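Local atomic coordinates of glutaredoxin 1 (Francisella tularensis subsp. tularensis, PDB entry 3MSZ), a protein that binds glutathione and probably reduces protein disulfides through a redox-active cysteine pair. Residues 14-19 with 73-78; 21-26 with 80-85. All coordinates share one frame; numbering follows the deposited sequence.

Contact 1. Residues 14-19 with 73-78. With GSH (glutathione), chain D.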
loop_
_atom_site.group_PDB
_atom_site.type_symbol
_atom_site.label_atom_id
_atom_site.label_comp_id
_atom_site.label_asym_id
_atom_site.label_seq_id
_atom_site.Cartn_x
_atom_site.Cartn_y
_atom_site.Cartn_z
ATOM N N CYS A 14 -7.234 10.911 0.413
ATOM C CA CYS A 14 -5.995 10.684 -0.309
ATOM C C CYS A 14 -6.315 10.031 -1.657
ATOM O O CYS A 14 -6.596 8.835 -1.741
ATOM C CB CYS A 14 -5.046 9.815 0.518
ATOM S SG CYS A 14 -3.420 9.608 -0.241
ATOM N N PRO A 15 -6.327 10.838 -2.715
ATOM C CA PRO A 15 -6.685 10.305 -4.031
ATOM C C PRO A 15 -5.746 9.214 -4.521
ATOM O O PRO A 15 -6.212 8.274 -5.180
ATOM C CB PRO A 15 -6.646 11.545 -4.927
ATOM C CG PRO A 15 -7.070 12.671 -3.993
ATOM C CD PRO A 15 -6.344 12.314 -2.688
ATOM N N TYR A 16 -4.460 9.298 -4.192
ATOM C CA TYR A 16 -3.559 8.231 -4.625
ATOM C C TYR A 16 -3.894 6.912 -3.949
ATOM O O TYR A 16 -3.658 5.848 -4.526
ATOM C CB TYR A 16 -2.088 8.593 -4.422
ATOM C CG TYR A 16 -1.600 9.522 -5.503
ATOM C CD1 TYR A 16 -1.346 10.846 -5.230
ATOM C CD2 TYR A 16 -1.408 9.065 -6.811
ATOM C CE1 TYR A 16 -0.870 11.711 -6.217
ATOM C CE2 TYR A 16 -0.963 9.931 -7.818
ATOM C CZ TYR A 16 -0.689 11.253 -7.505
ATOM O OH TYR A 16 -0.248 12.136 -8.467
ATOM N N CYS A 17 -4.442 6.978 -2.739
ATOM C CA CYS A 17 -4.986 5.783 -2.089
ATOM C C CYS A 17 -6.171 5.230 -2.875
ATOM O O CYS A 17 -6.340 4.019 -2.980
ATOM C CB CYS A 17 -5.417 6.078 -0.644
ATOM S SG CYS A 17 -4.044 6.197 0.525
ATOM N N VAL A 18 -6.994 6.115 -3.432
ATOM C CA VAL A 18 -8.156 5.668 -4.235
ATOM C C VAL A 18 -7.646 5.095 -5.581
ATOM O O VAL A 18 -8.149 4.080 -6.038
ATOM C CB VAL A 18 -9.217 6.821 -4.412
ATOM C CG1 VAL A 18 -10.289 6.502 -5.516
ATOM C CG2 VAL A 18 -9.909 7.080 -3.099
ATOM N N TRP A 19 -6.630 5.730 -6.197
ATOM C CA TRP A 19 -6.097 5.188 -7.455
ATOM C C TRP A 19 -5.542 3.782 -7.251
ATOM O O TRP A 19 -5.657 2.933 -8.117
ATOM C CB TRP A 19 -5.009 6.070 -8.078
ATOM C CG TRP A 19 -5.418 7.496 -8.265
ATOM C CD1 TRP A 19 -4.623 8.601 -8.119
ATOM C CD2 TRP A 19 -6.729 7.982 -8.593
ATOM N NE1 TRP A 19 -5.361 9.749 -8.343
ATOM C CE2 TRP A 19 -6.649 9.391 -8.663
ATOM C CE3 TRP A 19 -7.958 7.362 -8.884
ATOM C CZ2 TRP A 19 -7.758 10.196 -8.975
ATOM C CZ3 TRP A 19 -9.055 8.169 -9.198
ATOM C CH2 TRP A 19 -8.945 9.564 -9.223
ATOM N N GLY A 73 5.487 -0.427 -2.276
ATOM C CA GLY A 73 5.644 1.010 -2.273
ATOM C C GLY A 73 4.313 1.718 -2.415
ATOM O O GLY A 73 3.272 1.212 -1.961
ATOM N N GLY A 74 4.352 2.905 -3.017
ATOM C CA GLY A 74 3.144 3.683 -3.264
ATOM C C GLY A 74 2.526 3.400 -4.637
ATOM O O GLY A 74 2.780 2.368 -5.282
ATOM N N PHE A 75 1.746 4.349 -5.127
ATOM C CA PHE A 75 1.058 4.126 -6.386
ATOM C C PHE A 75 1.989 4.056 -7.623
ATOM O O PHE A 75 1.803 3.225 -8.505
ATOM C CB PHE A 75 0.013 5.215 -6.573
ATOM C CG PHE A 75 -0.799 5.023 -7.781
ATOM C CD1 PHE A 75 -0.718 5.917 -8.839
ATOM C CD2 PHE A 75 -1.637 3.935 -7.877
ATOM C CE1 PHE A 75 -1.497 5.730 -9.974
ATOM C CE2 PHE A 75 -2.391 3.724 -9.021
ATOM C CZ PHE A 75 -2.325 4.632 -10.062
ATOM N N THR A 76 2.987 4.937 -7.673
ATOM C CA THR A 76 4.005 4.879 -8.710
ATOM C C THR A 76 4.621 3.507 -8.794
ATOM O O THR A 76 4.755 2.955 -9.885
ATOM C CB THR A 76 5.101 5.914 -8.457
ATOM O OG1 THR A 76 4.528 7.214 -8.625
ATOM C CG2 THR A 76 6.296 5.731 -9.429
ATOM N N GLU A 77 4.981 2.932 -7.647
ATOM C CA GLU A 77 5.596 1.616 -7.678
ATOM C C GLU A 77 4.615 0.555 -8.120
ATOM O O GLU A 77 4.997 -0.393 -8.814
ATOM C CB GLU A 77 6.220 1.223 -6.345
ATOM C CG GLU A 77 7.477 1.993 -6.001
ATOM C CD GLU A 77 7.176 3.343 -5.319
ATOM O OE1 GLU A 77 5.982 3.665 -5.077
ATOM O OE2 GLU A 77 8.141 4.079 -5.016
ATOM N N LEU A 78 3.356 0.691 -7.708
ATOM C CA LEU A 78 2.340 -0.274 -8.112
ATOM C C LEU A 78 2.269 -0.315 -9.636
ATOM O O LEU A 78 2.332 -1.375 -10.250
ATOM C CB LEU A 78 0.977 0.110 -7.537
ATOM C CG LEU A 78 -0.214 -0.798 -7.859
ATOM C CD1 LEU A 78 0.015 -2.206 -7.318
ATOM C CD2 LEU A 78 -1.501 -0.195 -7.281
HETATM N N1 GSH D . 8.235 10.797 -5.724
HETATM C CA1 GSH D . 6.986 10.227 -5.248
HETATM C C1 GSH D . 6.709 10.477 -3.783
HETATM O O11 GSH D . 7.562 10.180 -2.910
HETATM O O12 GSH D . 5.603 10.978 -3.423
HETATM C CB1 GSH D . 5.781 10.808 -5.973
HETATM C CG1 GSH D . 4.679 9.931 -5.378
HETATM C CD1 GSH D . 3.372 10.104 -6.040
HETATM O OE1 GSH D . 3.283 10.098 -7.453
HETATM N N2 GSH D . 2.397 10.218 -5.147
HETATM C CA2 GSH D . 2.484 9.375 -3.982
HETATM C C2 GSH D . 2.383 7.933 -4.346
HETATM O O2 GSH D . 1.770 7.010 -3.449
HETATM C CB2 GSH D . 1.346 9.716 -3.048
HETATM S SG2 GSH D . 1.875 10.879 -1.769
HETATM N N3 GSH D . 2.892 7.607 -5.555
HETATM C CA3 GSH D . 3.927 6.609 -5.648
HETATM C C3 GSH D . 5.085 6.825 -4.670
HETATM O O31 GSH D . 5.304 7.906 -4.071
HETATM O O32 GSH D . 5.884 5.915 -4.412
#
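F75 reaches across from the first turn of helix 75-80 and sets its ring against Y16 and W19, at the start of helix 15-26. Its CB lies beside the bound glutathione, 3.9 Å from GSH N3. With CG anti to the backbone N (chi1 -176°), the ring is carried across to helix 15-26. CD1 then meets CD2 of Y16 at 3.8 Å, the two side chains crossing at about a right angle. On the other flank CD2 and CE2 lie against the backbone carbonyl of W19, and CE2 is 3.5 Å from W19 O. At the tip CZ touches W19 CB at 3.6 Å. That methylene sits over one face of the phenyl ring, a CH-pi contact 19° off the ring normal, while the indole turns its edge to the same ring with the planes at 54°.

Y16 serves both partners: its edge takes F75, and one face carries GSH N2, 3.7 Å from Y16 CE1. The F75 backbone also holds the ligand, its N donating a nearly straight hydrogen bond of 3.1 Å to GSH O2. The aromatic contact thus forms one side of the glutathione pocket, next to C14 and C17 of the CxxC motif, a pair that can form a disulfide. In this thioredoxin-type fold, Y16 also packs on P63 of the loop before strand 64-67, G73 pairs with I65 of that strand, and F75 reaches A20 further along helix 15-26.

Contact 2. Residues 21-26 with 80-85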
loop_
_atom_site.group_PDB
_atom_site.type_symbol
_atom_site.label_atom_id
_atom_site.label_comp_id
_atom_site.label_asym_id
_atom_site.label_seq_id
_atom_site.Cartn_x
_atom_site.Cartn_y
_atom_site.Cartn_z
ATOM N N LYS A 21 -6.421 1.492 -4.889
ATOM C CA LYS A 21 -7.561 0.565 -4.678
ATOM C C LYS A 21 -8.299 0.302 -5.984
ATOM O O LYS A 21 -8.642 -0.834 -6.303
ATOM C CB LYS A 21 -8.526 1.129 -3.639
ATOM C CG LYS A 21 -7.929 1.155 -2.237
ATOM C CD LYS A 21 -8.934 1.621 -1.186
ATOM C CE LYS A 21 -8.969 3.144 -1.117
ATOM N NZ LYS A 21 -9.923 3.637 -0.070
ATOM N N GLN A 22 -8.557 1.372 -6.726
ATOM C CA GLN A 22 -9.220 1.258 -8.016
ATOM C C GLN A 22 -8.471 0.322 -8.954
ATOM O O GLN A 22 -9.086 -0.449 -9.698
ATOM C CB GLN A 22 -9.301 2.635 -8.663
ATOM C CG GLN A 22 -9.907 2.600 -10.026
ATOM C CD GLN A 22 -9.997 4.005 -10.642
ATOM O OE1 GLN A 22 -11.071 4.595 -10.715
ATOM N NE2 GLN A 22 -8.862 4.534 -11.068
ATOM N N TRP A 23 -7.141 0.378 -8.919
ATOM C CA TRP A 23 -6.352 -0.520 -9.753
ATOM C C TRP A 23 -6.607 -1.993 -9.392
ATOM O O TRP A 23 -6.790 -2.851 -10.266
ATOM C CB TRP A 23 -4.850 -0.203 -9.654
ATOM C CG TRP A 23 -4.026 -0.993 -10.649
ATOM C CD1 TRP A 23 -3.754 -0.646 -11.956
ATOM C CD2 TRP A 23 -3.414 -2.280 -10.444
ATOM N NE1 TRP A 23 -3.001 -1.629 -12.560
ATOM C CE2 TRP A 23 -2.767 -2.638 -11.659
ATOM C CE3 TRP A 23 -3.343 -3.159 -9.361
ATOM C CZ2 TRP A 23 -2.042 -3.842 -11.813
ATOM C CZ3 TRP A 23 -2.621 -4.371 -9.519
ATOM C CH2 TRP A 23 -1.991 -4.694 -10.742
ATOM N N PHE A 24 -6.579 -2.296 -8.102
ATOM C CA PHE A 24 -6.829 -3.661 -7.651
ATOM C C PHE A 24 -8.245 -4.097 -8.020
ATOM O O PHE A 24 -8.446 -5.206 -8.527
ATOM C CB PHE A 24 -6.572 -3.790 -6.146
ATOM C CG PHE A 24 -5.101 -3.786 -5.801
ATOM C CD1 PHE A 24 -4.288 -4.858 -6.176
ATOM C CD2 PHE A 24 -4.529 -2.717 -5.137
ATOM C CE1 PHE A 24 -2.916 -4.863 -5.896
ATOM C CE2 PHE A 24 -3.162 -2.719 -4.828
ATOM C CZ PHE A 24 -2.356 -3.797 -5.223
ATOM N N GLU A 25 -9.208 -3.211 -7.771
ATOM C CA GLU A 25 -10.611 -3.471 -8.111
ATOM C C GLU A 25 -10.843 -3.685 -9.612
ATOM O O GLU A 25 -11.623 -4.546 -9.987
ATOM C CB GLU A 25 -11.523 -2.356 -7.572
ATOM C CG GLU A 25 -11.674 -2.428 -6.044
ATOM C CD GLU A 25 -12.096 -1.116 -5.381
ATOM O OE1 GLU A 25 -11.930 -0.025 -5.979
ATOM O OE2 GLU A 25 -12.587 -1.186 -4.233
ATOM N N GLU A 26 -10.184 -2.905 -10.463
ATOM C CA GLU A 26 -10.369 -3.025 -11.922
ATOM C C GLU A 26 -9.751 -4.306 -12.429
ATOM O O GLU A 26 -10.036 -4.758 -13.543
ATOM C CB GLU A 26 -9.796 -1.798 -12.680
ATOM C CG GLU A 26 -10.593 -0.474 -12.413
ATOM C CD GLU A 26 -12.092 -0.540 -12.862
ATOM O OE1 GLU A 26 -12.415 -1.203 -13.868
ATOM O OE2 GLU A 26 -12.959 0.074 -12.201
ATOM N N ALA A 80 4.430 0.732 -11.842
ATOM C CA ALA A 80 5.697 0.241 -12.394
ATOM C C ALA A 80 5.718 -1.277 -12.454
ATOM O O ALA A 80 6.332 -1.851 -13.337
ATOM C CB ALA A 80 6.882 0.736 -11.589
ATOM N N ASN A 81 5.051 -1.924 -11.505
ATOM C CA ASN A 81 5.016 -3.379 -11.470
ATOM C C ASN A 81 3.701 -4.001 -11.924
ATOM O O ASN A 81 3.452 -5.177 -11.637
ATOM C CB ASN A 81 5.319 -3.860 -10.059
ATOM C CG ASN A 81 6.708 -3.493 -9.623
ATOM O OD1 ASN A 81 7.671 -4.196 -9.931
ATOM N ND2 ASN A 81 6.829 -2.387 -8.905
ATOM N N ALA A 82 2.870 -3.229 -12.627
ATOM C CA ALA A 82 1.540 -3.702 -12.973
ATOM C C ALA A 82 1.594 -5.044 -13.694
ATOM O O ALA A 82 0.872 -5.980 -13.339
ATOM C CB ALA A 82 0.797 -2.671 -13.803
ATOM N N ASP A 83 2.456 -5.151 -14.698
ATOM C CA ASP A 83 2.534 -6.403 -15.466
ATOM C C ASP A 83 2.878 -7.631 -14.597
ATOM O O ASP A 83 2.246 -8.683 -14.744
ATOM C CB ASP A 83 3.504 -6.277 -16.657
ATOM C CG ASP A 83 2.948 -5.409 -17.811
ATOM O OD1 ASP A 83 1.760 -4.993 -17.776
ATOM O OD2 ASP A 83 3.719 -5.143 -18.766
ATOM N N LYS A 84 3.856 -7.509 -13.691
ATOM C CA LYS A 84 4.262 -8.660 -12.864
ATOM C C LYS A 84 3.195 -9.068 -11.842
ATOM O O LYS A 84 2.928 -10.243 -11.641
ATOM C CB LYS A 84 5.580 -8.391 -12.144
ATOM C CG LYS A 84 5.952 -9.465 -11.088
ATOM C CD LYS A 84 6.149 -10.871 -11.701
ATOM C CE LYS A 84 6.749 -11.862 -10.693
ATOM N NZ LYS A 84 7.176 -13.180 -11.294
ATOM N N ILE A 85 2.585 -8.089 -11.190
ATOM C CA ILE A 85 1.525 -8.367 -10.232
ATOM C C ILE A 85 0.328 -9.077 -10.886
ATOM O O ILE A 85 -0.312 -9.931 -10.254
ATOM C CB ILE A 85 1.061 -7.059 -9.541
ATOM C CG1 ILE A 85 2.240 -6.436 -8.783
ATOM C CG2 ILE A 85 -0.121 -7.315 -8.612
ATOM C CD1 ILE A 85 2.095 -4.940 -8.546
#
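W23 and the pair A82 and I85 join two helices of the thioredoxin-type fold, helix 15-26 and the short C-terminal helix 82-85. The indole spans most of the distance, since the nearest CA atoms, those of W23 and A82, are 9.1 Å apart. CG of W23 stands anti to the backbone N (chi1 -172°), which carries the ring away from its own helix; CZ2 and CH2 of the six-membered ring make the closest approaches. The two partners, one turn apart on helix 82-85, meet different parts of that ring. A82 comes in obliquely, its CB 3.7 Å from W23 CZ2 and a little farther from the indole nitrogen. I85 instead approaches the edge, near the ring plane, and uses its CG2 branch: this methyl lies 3.9 Å from W23 CH2 and 4.0 Å from W23 CZ3. The outer carbons of the indole are therefore met by two aliphatic groups, and the packing between the segments is apolar.

F24, the next residue along the helix, stands at the edge of the indole. W23 CE3 lies above one face of the F24 ring, displaced toward its rim, and this ring continues inward onto V6 and I8 of strand 6-10 and I65 of strand 64-67. I85 likewise packs on I67 of strand 64-67, so the contact lies at the margin of the core that F24 and I85 enter. The tryptophan is further flanked by K79 and L86, residues just before and after the 80-85 segment. In I85 the two branches part: CG1 lies beside the backbone N, whereas CG2 is anti to it, and CB itself stands 4.0 Å from W23 CH2.

How the contacts relate
From the N terminus, the chain passes through strand 6-10 into helix 15-26, which supplies the first segment of both contacts in turn: 14-19, then 21-26. It then runs through strand 32-35, helix 39-50 and the hairpin of strands 64-67 and 70-73 before returning. Contact 1 closes its loop at 73-78, and contact 2 closes at 80-85. Each loop spans 53 residues, and because the segments alternate the two loops cross rather than nest. Together they tie both C-terminal helices along helix 15-26. L78 links the two contacts: its CD1 packs 3.5 Å from F24 CZ and 3.6 Å from I85 CD1.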